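Local structure of frutapin (Artocarpus altilis, 5KRP) at residues E31-S42 with S53-L61; L123-K134 with D142-L150. The protein is a breadfruit lectin of the jacalin-like family that binds carbohydrates, probably mannose-type sugars. All coordinates share one frame; numbering follows the deposited sequence.

Contact 1 (E31-S42 with S53-L61)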
loop_
_atom_site.group_PDB
_atom_site.type_symbol
_atom_site.label_atom_id
_atom_site.label_comp_id
_atom_site.label_asym_id
_atom_site.label_seq_id
_atom_site.Cartn_x
_atom_site.Cartn_y
_atom_site.Cartn_z
ATOM N N GLU A 31 21.282 11.274 11.694
ATOM C CA GLU A 31 22.425 12.174 12.055
ATOM C C GLU A 31 22.245 13.505 11.338
ATOM O O GLU A 31 22.042 13.537 10.136
ATOM C CB GLU A 31 23.744 11.549 11.614
ATOM C CG GLU A 31 24.050 10.218 12.301
ATOM C CD GLU A 31 25.391 9.619 11.869
ATOM O OE1 GLU A 31 26.439 10.268 12.151
ATOM O OE2 GLU A 31 25.397 8.513 11.272
ATOM N N LEU A 32 22.300 14.602 12.073
ATOM C CA LEU A 32 22.196 15.854 11.437
ATOM C C LEU A 32 23.186 16.820 12.066
ATOM O O LEU A 32 23.730 16.525 13.134
ATOM C CB LEU A 32 20.752 16.346 11.507
ATOM C CG LEU A 32 20.093 16.541 12.826
ATOM C CD1 LEU A 32 20.446 17.952 13.390
ATOM C CD2 LEU A 32 18.596 16.464 12.711
ATOM N N SER A 33 23.453 17.920 11.344
ATOM C CA SER A 33 24.214 19.070 11.938
ATOM C C SER A 33 23.349 20.315 11.918
ATOM O O SER A 33 22.397 20.432 11.115
ATOM C CB SER A 33 25.545 19.296 11.249
ATOM O OG SER A 33 25.365 19.880 9.987
ATOM N N TYR A 34 23.593 21.209 12.878
ATOM C CA TYR A 34 22.828 22.414 13.001
ATOM C C TYR A 34 23.630 23.551 13.673
ATOM O O TYR A 34 24.609 23.284 14.401
ATOM C CB TYR A 34 21.589 22.225 13.832
ATOM C CG TYR A 34 21.851 21.874 15.278
ATOM C CD1 TYR A 34 22.129 20.549 15.666
ATOM C CD2 TYR A 34 21.815 22.884 16.289
ATOM C CE1 TYR A 34 22.375 20.227 17.019
ATOM C CE2 TYR A 34 22.092 22.570 17.627
ATOM C CZ TYR A 34 22.323 21.240 17.976
ATOM O OH TYR A 34 22.580 20.883 19.278
ATOM N N LYS A 35 23.142 24.757 13.395
ATOM C CA LYS A 35 23.455 25.954 14.227
ATOM C C LYS A 35 22.334 26.975 13.979
ATOM O O LYS A 35 21.246 26.845 14.550
ATOM C CB LYS A 35 24.938 26.422 13.927
ATOM C CG LYS A 35 25.406 27.503 14.916
ATOM C CD LYS A 35 25.744 26.902 16.266
ATOM C CE LYS A 35 25.937 27.975 17.365
ATOM N NZ LYS A 35 26.662 27.428 18.560
ATOM N N GLU A 36 22.504 27.899 13.030
ATOM C CA GLU A 36 21.431 28.807 12.685
ATOM C C GLU A 36 20.328 28.120 11.866
ATOM O O GLU A 36 19.190 28.584 11.799
ATOM C CB GLU A 36 22.007 29.999 11.893
ATOM C CG GLU A 36 22.905 30.857 12.792
ATOM C CD GLU A 36 24.356 30.419 12.874
ATOM O OE1 GLU A 36 24.872 29.499 12.153
ATOM O OE2 GLU A 36 25.046 31.106 13.662
ATOM N N ALA A 37 20.730 27.068 11.194
ATOM C CA ALA A 37 19.796 26.311 10.334
ATOM C C ALA A 37 20.221 24.854 10.454
ATOM O O ALA A 37 21.218 24.542 11.102
ATOM C CB ALA A 37 19.887 26.793 8.911
ATOM N N ILE A 38 19.545 23.957 9.714
ATOM C CA ILE A 38 20.042 22.609 9.572
ATOM C C ILE A 38 20.997 22.505 8.398
ATOM O O ILE A 38 20.710 23.005 7.270
ATOM C CB ILE A 38 18.824 21.611 9.353
ATOM C CG1 ILE A 38 17.775 21.740 10.441
ATOM C CG2 ILE A 38 19.350 20.195 9.136
ATOM C CD1 ILE A 38 18.203 21.409 11.840
ATOM N N GLY A 39 22.143 21.843 8.650
ATOM C CA GLY A 39 23.184 21.565 7.692
ATOM C C GLY A 39 23.091 20.131 7.144
ATOM O O GLY A 39 22.408 19.864 6.180
ATOM N N SER A 40 23.851 19.216 7.728
ATOM C CA SER A 40 23.933 17.851 7.246
ATOM C C SER A 40 22.663 17.071 7.656
ATOM O O SER A 40 22.045 17.353 8.651
ATOM C CB SER A 40 25.133 17.183 7.883
ATOM O OG SER A 40 26.369 17.856 7.545
ATOM N N PHE A 41 22.389 16.029 6.908
ATOM C CA PHE A 41 21.303 15.133 7.183
ATOM C C PHE A 41 21.626 13.815 6.518
ATOM O O PHE A 41 21.759 13.704 5.291
ATOM C CB PHE A 41 19.967 15.722 6.668
ATOM C CG PHE A 41 18.751 14.899 7.090
ATOM C CD1 PHE A 41 18.355 13.803 6.341
ATOM C CD2 PHE A 41 18.060 15.199 8.243
ATOM C CE1 PHE A 41 17.178 13.080 6.723
ATOM C CE2 PHE A 41 16.956 14.459 8.646
ATOM C CZ PHE A 41 16.533 13.412 7.905
ATOM N N SER A 42 21.711 12.781 7.316
ATOM C CA SER A 42 21.901 11.419 6.786
ATOM C C SER A 42 21.249 10.393 7.716
ATOM O O SER A 42 21.075 10.647 8.900
ATOM C CB SER A 42 23.406 11.101 6.603
ATOM O OG SER A 42 24.162 12.184 6.014
ATOM N N SER A 53 23.115 1.997 5.482
ATOM C CA SER A 53 23.494 3.438 5.566
ATOM C C SER A 53 23.069 4.138 4.329
ATOM O O SER A 53 23.506 3.809 3.216
ATOM C CB SER A 53 25.013 3.620 5.765
ATOM O OG SER A 53 25.391 2.904 6.900
ATOM N N GLY A 54 22.244 5.169 4.492
ATOM C CA GLY A 54 21.921 6.030 3.325
ATOM C C GLY A 54 23.099 6.898 2.949
ATOM O O GLY A 54 24.065 7.029 3.722
ATOM N N SER A 55 23.034 7.450 1.754
ATOM C CA SER A 55 24.038 8.370 1.305
ATOM C C SER A 55 24.099 9.521 2.266
ATOM O O SER A 55 23.109 9.958 2.786
ATOM C CB SER A 55 23.717 8.926 -0.093
ATOM O OG SER A 55 23.730 7.921 -1.093
ATOM N N LYS A 56 25.297 10.047 2.466
ATOM C CA LYS A 56 25.481 11.264 3.266
ATOM C C LYS A 56 25.059 12.507 2.489
ATOM O O LYS A 56 25.273 12.597 1.293
ATOM C CB LYS A 56 26.970 11.375 3.695
ATOM C CG LYS A 56 27.504 10.217 4.504
ATOM C CD LYS A 56 26.840 10.173 5.868
ATOM C CE LYS A 56 27.356 9.063 6.805
ATOM N NZ LYS A 56 26.216 8.390 7.562
ATOM N N HIS A 57 24.377 13.419 3.144
ATOM C CA HIS A 57 24.028 14.750 2.575
ATOM C C HIS A 57 24.636 15.794 3.542
ATOM O O HIS A 57 23.979 16.430 4.369
ATOM C CB HIS A 57 22.498 14.864 2.406
ATOM C CG HIS A 57 21.921 13.616 1.791
ATOM N ND1 HIS A 57 22.166 13.290 0.481
ATOM C CD2 HIS A 57 21.114 12.645 2.279
ATOM C CE1 HIS A 57 21.584 12.133 0.194
ATOM N NE2 HIS A 57 20.958 11.714 1.270
ATOM N N THR A 58 25.947 15.928 3.386
ATOM C CA THR A 58 26.775 16.625 4.336
ATOM C C THR A 58 26.834 18.104 3.942
ATOM O O THR A 58 27.036 18.434 2.752
ATOM C CB THR A 58 28.175 15.969 4.311
ATOM O OG1 THR A 58 28.041 14.602 4.756
ATOM C CG2 THR A 58 29.149 16.674 5.262
ATOM N N SER A 59 26.703 18.975 4.934
ATOM C CA SER A 59 26.938 20.394 4.781
ATOM C C SER A 59 28.456 20.675 5.046
ATOM O O SER A 59 29.082 20.055 5.928
ATOM C CB SER A 59 26.098 21.202 5.810
ATOM O OG SER A 59 26.633 22.542 5.851
ATOM N N LYS A 60 29.058 21.472 4.181
ATOM C CA LYS A 60 30.487 21.821 4.360
ATOM C C LYS A 60 30.693 22.749 5.561
ATOM O O LYS A 60 31.851 22.989 5.937
ATOM C CB LYS A 60 30.988 22.503 3.096
ATOM C CG LYS A 60 30.401 23.898 2.995
ATOM C CD LYS A 60 30.705 24.515 1.630
ATOM C CE LYS A 60 30.474 26.021 1.671
ATOM N NZ LYS A 60 30.845 26.720 0.397
ATOM N N LEU A 61 29.630 23.279 6.149
ATOM C CA LEU A 61 29.762 24.234 7.266
ATOM C C LEU A 61 30.070 23.542 8.579
ATOM O O LEU A 61 29.543 22.485 8.883
ATOM C CB LEU A 61 28.498 25.109 7.396
ATOM C CG LEU A 61 28.105 25.994 6.157
ATOM C CD1 LEU A 61 26.789 26.665 6.386
ATOM C CD2 LEU A 61 29.189 27.011 5.765
HETATM O O HOH W 1 27.857 20.547 8.832
HETATM O O HOH W 2 21.555 18.038 4.181
#
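Ser40 and Ser59 make the shortest direct bond of this contact: the backbone N of Ser59 gives its hydrogen to Ser40 OG at 2.9 Å, nearly straight at 165°. Ser40 OG lies beside its own backbone N (chi1 -61°), which turns it to the passing 53-61 chain. In the conformer given, Ser42 OG accepts from His57 N at 3.1 Å. Between the two serines, Phe41 N donates to His57 O at 3.0 Å. A water bound to Gly39 O also donates to His57 O, so this oxygen takes two bonds. A second water ties Ser33 OG to Leu61 O. In the jacalin-like fold, strands 26-34 and 38-47 form a hairpin within one four-stranded sheet. The irregular 53-61 chain runs along strand 38-42 on its way from strand 50-53 to strand 64-69, held by serine hydroxyls, a backbone bond and waters. Ser59 CB packs tightly on Gly39 CA at 3.5 Å. Ser59 OG accepts from Leu61 N, two residues on, an ST turn, and also bonds to Asp139 O. The His57 ring stacks on Trp19, and its NE2 bonds to Asp21. At the outer side, the bent Lys56 chain lays CD against Ser42 CB at 3.6 Å. Its NZ ends in a long salt bridge to Glu31 OE2, 3.8 Å away.

Contact 2 (L123-K134 with D142-L150); sequences LPIENGLVVGFK and DAIGVHMAL
Met148 and Ile125 meet tip to tip. The Met148 chain is extended as far as SD and then bends (chi3 66°), which brings CE to a tight 3.5 Å from Ile125 CG2. CE also touches CG1 and CD1, so the methyl is set against the branched end of the isoleucine. Leu123 and Val146 meet the same way; in the conformer given, Leu123 CD2 comes to 3.4 Å from Val146 CG2. Leu123 CG is anti to the backbone N (chi1 -179°), and its branch thereby reaches across from the neighbouring sheet. As modelled in the conformers given, Val146 also lies alongside Phe133, the two side chains pointing the same way, with its CG1 at 3.5 Å from Phe133 CE1. Ile144 crosses the same ring at an angle and puts CD1 near Phe133 CD1.

On the other face of the sheet, the His147 ring turns an edge to Gly132, whose CA lies in the ring plane 4.0 Å from CD2. Thr7 and Asp20 hold its two ring nitrogens. The Lys134 chain passes over Gly145, and its NZ pairs with Glu126 of the second subunit. At the bulge, Val131 sets CG1 and CG2 each 3.9 Å from Ala149 CB.

Six backbone bonds join strands 129-134 and 142-149. The shortest runs from Gly145 N to Lys134 O, 2.7 Å. Val131 N donates to His147 O, while Gly132 O accepts from His147 N, so two residues face one. This is a classic beta bulge in an antiparallel hairpin, at the centre of a four-stranded sheet of the jacalin-like beta-prism, with Val130, Phe133, Val146 and Met148 on the face turned to the interior.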
loop_
_atom_site.group_PDB
_atom_site.type_symbol
_atom_site.label_atom_id
_atom_site.label_comp_id
_atom_site.label_asym_id
_atom_site.label_seq_id
_atom_site.Cartn_x
_atom_site.Cartn_y
_atom_site.Cartn_z
ATOM N N LEU A 123 4.039 17.374 10.364
ATOM C CA LEU A 123 3.509 16.147 9.815
ATOM C C LEU A 123 3.217 15.154 11.002
ATOM O O LEU A 123 4.135 14.427 11.446
ATOM C CB LEU A 123 4.471 15.498 8.845
ATOM C CG LEU A 123 3.962 14.189 8.203
ATOM C CD1 LEU A 123 2.857 14.512 7.181
ATOM C CD2 LEU A 123 5.159 13.496 7.587
ATOM N N PRO A 124 1.981 15.160 11.485
ATOM C CA PRO A 124 1.570 14.220 12.563
ATOM C C PRO A 124 1.090 12.957 11.875
ATOM O O PRO A 124 0.197 12.998 11.045
ATOM C CB PRO A 124 0.456 14.938 13.288
ATOM C CG PRO A 124 0.060 16.065 12.396
ATOM C CD PRO A 124 0.879 16.071 11.145
ATOM N N ILE A 125 1.737 11.861 12.163
ATOM C CA ILE A 125 1.408 10.578 11.563
ATOM C C ILE A 125 0.598 9.768 12.513
ATOM O O ILE A 125 1.131 9.317 13.545
ATOM C CB ILE A 125 2.639 9.791 11.146
ATOM C CG1 ILE A 125 3.512 10.683 10.273
ATOM C CG2 ILE A 125 2.198 8.498 10.432
ATOM C CD1 ILE A 125 4.915 10.155 10.215
ATOM N N GLU A 126 -0.678 9.537 12.138
ATOM C CA GLU A 126 -1.542 8.765 13.026
ATOM C C GLU A 126 -1.491 7.269 12.734
ATOM O O GLU A 126 -1.782 6.436 13.634
ATOM C CB GLU A 126 -3.016 9.192 12.891
ATOM C CG GLU A 126 -3.466 10.498 13.510
ATOM C CD GLU A 126 -4.960 10.448 14.001
ATOM O OE1 GLU A 126 -5.821 10.646 13.118
ATOM O OE2 GLU A 126 -5.254 10.142 15.244
ATOM N N ASN A 127 -1.285 6.909 11.455
ATOM C CA ASN A 127 -1.127 5.510 11.063
ATOM C C ASN A 127 -0.172 5.453 9.872
ATOM O O ASN A 127 -0.264 6.310 8.975
ATOM C CB ASN A 127 -2.470 4.870 10.689
ATOM C CG ASN A 127 -2.363 3.370 10.559
ATOM O OD1 ASN A 127 -1.698 2.736 11.362
ATOM N ND2 ASN A 127 -2.872 2.814 9.455
ATOM N N GLY A 128 0.741 4.501 9.888
ATOM C CA GLY A 128 1.796 4.453 8.908
ATOM C C GLY A 128 3.140 4.732 9.544
ATOM O O GLY A 128 3.255 5.089 10.740
ATOM N N LEU A 129 4.134 4.613 8.682
ATOM C CA LEU A 129 5.564 4.698 9.089
ATOM C C LEU A 129 6.374 5.510 8.105
ATOM O O LEU A 129 6.247 5.331 6.889
ATOM C CB LEU A 129 6.188 3.325 9.167
ATOM C CG LEU A 129 5.691 2.329 10.233
ATOM C CD1 LEU A 129 6.266 0.937 10.027
ATOM C CD2 LEU A 129 6.033 2.884 11.602
ATOM N N VAL A 130 7.385 6.262 8.620
ATOM C CA VAL A 130 8.334 6.893 7.768
ATOM C C VAL A 130 9.315 5.809 7.358
ATOM O O VAL A 130 9.870 5.049 8.208
ATOM C CB VAL A 130 9.139 8.031 8.515
ATOM C CG1 VAL A 130 10.207 8.595 7.660
ATOM C CG2 VAL A 130 8.192 9.081 8.994
ATOM N N VAL A 131 9.482 5.692 6.041
ATOM C CA VAL A 131 10.393 4.659 5.503
ATOM C C VAL A 131 11.514 5.228 4.583
ATOM O O VAL A 131 12.286 4.490 3.968
ATOM C CB VAL A 131 9.586 3.561 4.775
ATOM C CG1 VAL A 131 8.661 2.798 5.714
ATOM C CG2 VAL A 131 8.791 4.133 3.597
ATOM N N GLY A 132 11.617 6.541 4.487
ATOM C CA GLY A 132 12.626 7.122 3.627
ATOM C C GLY A 132 12.547 8.638 3.672
ATOM O O GLY A 132 11.526 9.218 4.019
ATOM N N PHE A 133 13.655 9.288 3.343
ATOM C CA PHE A 133 13.686 10.762 3.262
ATOM C C PHE A 133 14.170 11.206 1.866
ATOM O O PHE A 133 14.957 10.489 1.204
ATOM C CB PHE A 133 14.591 11.370 4.315
ATOM C CG PHE A 133 14.097 11.293 5.729
ATOM C CD1 PHE A 133 13.252 12.219 6.240
ATOM C CD2 PHE A 133 14.450 10.238 6.529
ATOM C CE1 PHE A 133 12.794 12.189 7.601
ATOM C CE2 PHE A 133 13.973 10.155 7.838
ATOM C CZ PHE A 133 13.170 11.100 8.373
ATOM N N LYS A 134 13.738 12.409 1.430
ATOM C CA LYS A 134 14.308 13.050 0.254
ATOM C C LYS A 134 14.515 14.508 0.604
ATOM O O LYS A 134 13.971 14.980 1.603
ATOM C CB LYS A 134 13.474 12.910 -1.002
ATOM C CG LYS A 134 12.074 13.501 -0.930
ATOM C CD LYS A 134 11.502 13.587 -2.335
ATOM C CE LYS A 134 12.014 14.834 -3.026
ATOM N NZ LYS A 134 11.645 14.759 -4.467
ATOM N N ASP A 142 18.289 22.770 2.205
ATOM C CA ASP A 142 17.227 23.601 1.634
ATOM C C ASP A 142 15.793 23.082 1.853
ATOM O O ASP A 142 14.875 23.865 2.100
ATOM C CB ASP A 142 17.461 23.718 0.134
ATOM C CG ASP A 142 18.739 24.483 -0.222
ATOM O OD1 ASP A 142 19.858 23.929 -0.100
ATOM O OD2 ASP A 142 18.633 25.660 -0.663
ATOM N N ALA A 143 15.600 21.768 1.807
ATOM C CA ALA A 143 14.220 21.234 1.901
ATOM C C ALA A 143 14.304 19.756 2.280
ATOM O O ALA A 143 15.317 19.101 2.028
ATOM C CB ALA A 143 13.472 21.391 0.573
ATOM N N ILE A 144 13.252 19.297 2.929
ATOM C CA ILE A 144 13.154 17.885 3.293
ATOM C C ILE A 144 11.739 17.366 3.124
ATOM O O ILE A 144 10.731 18.044 3.440
ATOM C CB ILE A 144 13.722 17.651 4.692
ATOM C CG1 ILE A 144 13.833 16.167 5.047
ATOM C CG2 ILE A 144 12.867 18.244 5.763
ATOM C CD1 ILE A 144 14.024 16.059 6.559
ATOM N N GLY A 145 11.689 16.112 2.618
ATOM C CA GLY A 145 10.417 15.423 2.377
ATOM C C GLY A 145 10.483 13.984 2.892
ATOM O O GLY A 145 11.544 13.516 3.220
ATOM N N VAL A 146 9.335 13.315 2.934
ATOM C CA VAL A 146 9.267 12.014 3.608
ATOM C C VAL A 146 8.463 11.026 2.810
ATOM O O VAL A 146 7.390 11.301 2.301
ATOM C CB VAL A 146 8.844 12.032 5.111
ATOM C CG1 VAL A 146 9.766 12.938 5.918
ATOM C CG2 VAL A 146 7.411 12.451 5.297
ATOM N N HIS A 147 9.035 9.814 2.719
ATOM C CA HIS A 147 8.338 8.673 2.142
ATOM C C HIS A 147 7.641 7.892 3.260
ATOM O O HIS A 147 8.272 7.642 4.299
ATOM C CB HIS A 147 9.333 7.723 1.471
ATOM C CG HIS A 147 10.090 8.327 0.315
ATOM N ND1 HIS A 147 9.457 8.795 -0.831
ATOM C CD2 HIS A 147 11.425 8.512 0.105
ATOM C CE1 HIS A 147 10.364 9.239 -1.686
ATOM N NE2 HIS A 147 11.562 9.091 -1.141
ATOM N N MET A 148 6.393 7.448 3.026
ATOM C CA MET A 148 5.640 6.718 4.049
ATOM C C MET A 148 5.119 5.383 3.522
ATOM O O MET A 148 4.741 5.280 2.334
ATOM C CB MET A 148 4.453 7.556 4.567
ATOM C CG MET A 148 4.915 8.930 5.118
ATOM S SD MET A 148 3.536 9.905 5.755
ATOM C CE MET A 148 3.149 8.802 7.111
ATOM N N ALA A 149 4.990 4.423 4.416
ATOM C CA ALA A 149 4.382 3.128 4.064
ATOM C C ALA A 149 3.546 2.558 5.206
ATOM O O ALA A 149 3.641 3.046 6.276
ATOM C CB ALA A 149 5.398 2.140 3.610
ATOM N N LEU A 150 2.687 1.568 4.872
ATOM C CA LEU A 150 1.607 0.809 5.675
ATOM C C LEU A 150 0.065 1.129 5.607
ATOM O O LEU A 150 -0.744 0.664 4.786
ATOM C CB LEU A 150 1.994 0.702 7.110
ATOM C CG LEU A 150 2.893 -0.437 7.485
ATOM C CD1 LEU A 150 3.898 -0.746 6.433
ATOM C CD2 LEU A 150 3.501 -0.000 8.794
ATOM O OXT LEU A 150 -0.547 1.818 6.482
#

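How the contacts relate
Contact 1 and contact 2 lie on opposite sides of the chain's centre, about 18 Å apart between centres. They hold different sheets of the same jacalin-like domain. Contact 1 is partly buried and mostly polar: hydroxyls, waters and backbone groups fasten an irregular chain to a hairpin, and no other subunit touches it. Contact 2 is buried and larger. It combines a bulged antiparallel ladder with apolar packing between sheets, and it borders two neighbouring subunits. The two meet in the interior, where Phe41 CE1 of contact 1 lies 3.7 Å from Phe133 CG of contact 2. These rings pack edge-to-face, and Phe41 also touches Ile144.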